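Local coordinates for protein alcohol dehydrogenase IV (PDB 3IV7) that probably acts as an NAD-dependent oxidoreductase of the iron-containing alcohol dehydrogenase family, with maleylacetate reductase or alcohol dehydrogenase activity, at residues R335-T338 with R339-S343. Numbering follows the deposited sequence.
Sequences RPVT and RENLS
The carboxamide of N341 has the hydroxyl of T338 over one face. OG1 of T338 stands 3.2 Å from CG of N341, almost straight above the plane, and T338 N lies on the same face. P336 O meets the edge at ND2 of N341, and CA of V337 lies beside OD1, also near the plane. The arrangement is a capping box at the start of helix 339-351, with T338 as N-cap. OG1 of T338 sits between its own backbone N and carbonyl carbon (chi1 62°), which points it back at N341 N. That N donates to OG1 of T338 over 3.0 Å. In return T338 N donates to OD1 of N341 over 2.8 Å. The bond from ND2 of N341 to P336 O is nearly straight at 167° and lies in the amide plane. The two hydrogen bonds of the carboxamide fix its rotation and tie the loop to the first turn. T338 OG1 in turn donates a weak bond to E340 OE1. V337 CG1 packs on L342 CB at 3.8 Å. NH2 of R339 forms a salt bridge with D323 on helix 318-326. OG of S343 donates to R339 O over 2.8 Å, while S343 N reaches the same oxygen from the opposite face of its carbonyl plane.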
loop_
_atom_site.group_PDB
_atom_site.type_symbol
_atom_site.label_atom_id
_atom_site.label_comp_id
_atom_site.label_asym_id
_atom_site.label_seq_id
_atom_site.Cartn_x
_atom_site.Cartn_y
_atom_site.Cartn_z
ATOM N N ARG A 335 -2.376 23.967 -11.941
ATOM C CA ARG A 335 -2.519 25.190 -12.765
ATOM C C ARG A 335 -4.008 25.457 -12.955
ATOM O O ARG A 335 -4.746 24.551 -13.299
ATOM C CB ARG A 335 -1.859 24.954 -14.125
ATOM C CG ARG A 335 -1.749 26.180 -15.071
ATOM C CD ARG A 335 -0.863 25.793 -16.218
ATOM N NE ARG A 335 -0.600 26.855 -17.158
ATOM C CZ ARG A 335 0.178 26.722 -18.231
ATOM N NH1 ARG A 335 0.742 25.546 -18.511
ATOM N NH2 ARG A 335 0.386 27.761 -19.043
ATOM N N PRO A 336 -4.462 26.702 -12.705
ATOM C CA PRO A 336 -5.908 26.945 -12.867
ATOM C C PRO A 336 -6.361 26.726 -14.321
ATOM O O PRO A 336 -5.745 27.232 -15.239
ATOM C CB PRO A 336 -6.075 28.418 -12.457
ATOM C CG PRO A 336 -4.654 28.951 -12.188
ATOM C CD PRO A 336 -3.691 27.956 -12.715
ATOM N N VAL A 337 -7.431 25.975 -14.498
ATOM C CA VAL A 337 -7.874 25.600 -15.803
ATOM C C VAL A 337 -8.962 26.546 -16.291
ATOM O O VAL A 337 -9.966 26.742 -15.622
ATOM C CB VAL A 337 -8.410 24.189 -15.800
ATOM C CG1 VAL A 337 -8.881 23.789 -17.214
ATOM C CG2 VAL A 337 -7.326 23.218 -15.287
ATOM N N THR A 338 -8.741 27.132 -17.456
ATOM C CA THR A 338 -9.726 28.011 -18.074
ATOM C C THR A 338 -10.239 27.399 -19.369
ATOM O O THR A 338 -9.730 26.372 -19.851
ATOM C CB THR A 338 -9.132 29.388 -18.377
ATOM O OG1 THR A 338 -8.060 29.250 -19.308
ATOM C CG2 THR A 338 -8.612 30.031 -17.107
ATOM N N ARG A 339 -11.281 27.999 -19.901
ATOM C CA ARG A 339 -11.823 27.566 -21.145
ATOM C C ARG A 339 -10.750 27.721 -22.243
ATOM O O ARG A 339 -10.553 26.808 -23.032
ATOM C CB ARG A 339 -13.080 28.351 -21.474
ATOM C CG ARG A 339 -13.660 28.031 -22.807
ATOM C CD ARG A 339 -15.026 28.685 -22.989
ATOM N NE ARG A 339 -16.075 27.964 -22.280
ATOM C CZ ARG A 339 -16.608 26.803 -22.687
ATOM N NH1 ARG A 339 -16.164 26.181 -23.793
ATOM N NH2 ARG A 339 -17.576 26.243 -21.972
ATOM N N GLU A 340 -9.985 28.821 -22.206
ATOM C CA GLU A 340 -8.933 29.057 -23.214
ATOM C C GLU A 340 -7.759 28.070 -23.091
ATOM O O GLU A 340 -7.338 27.489 -24.092
ATOM C CB GLU A 340 -8.374 30.493 -23.156
ATOM C CG GLU A 340 -9.375 31.600 -23.425
ATOM C CD GLU A 340 -10.251 31.916 -22.227
ATOM O OE1 GLU A 340 -10.143 31.210 -21.194
ATOM O OE2 GLU A 340 -11.044 32.862 -22.315
ATOM N N ASN A 341 -7.228 27.865 -21.882
ATOM C CA ASN A 341 -6.043 27.041 -21.780
ATOM C C ASN A 341 -6.321 25.546 -21.914
ATOM O O ASN A 341 -5.471 24.817 -22.404
ATOM C CB ASN A 341 -5.115 27.415 -20.586
ATOM C CG ASN A 341 -5.710 27.106 -19.222
ATOM O OD1 ASN A 341 -6.612 26.300 -19.079
ATOM N ND2 ASN A 341 -5.173 27.774 -18.191
ATOM N N LEU A 342 -7.527 25.107 -21.544
ATOM C CA LEU A 342 -7.929 23.735 -21.796
ATOM C C LEU A 342 -8.136 23.541 -23.305
ATOM O O LEU A 342 -7.790 22.504 -23.844
ATOM C CB LEU A 342 -9.193 23.364 -21.022
ATOM C CG LEU A 342 -9.623 21.902 -21.022
ATOM C CD1 LEU A 342 -8.499 20.929 -20.529
ATOM C CD2 LEU A 342 -10.892 21.730 -20.151
ATOM N N SER A 343 -8.699 24.542 -23.976
ATOM C CA SER A 343 -8.812 24.493 -25.441
ATOM C C SER A 343 -7.422 24.392 -26.074
ATOM O O SER A 343 -7.226 23.629 -26.992
ATOM C CB SER A 343 -9.553 25.715 -25.990
ATOM O OG SER A 343 -10.911 25.677 -25.616
#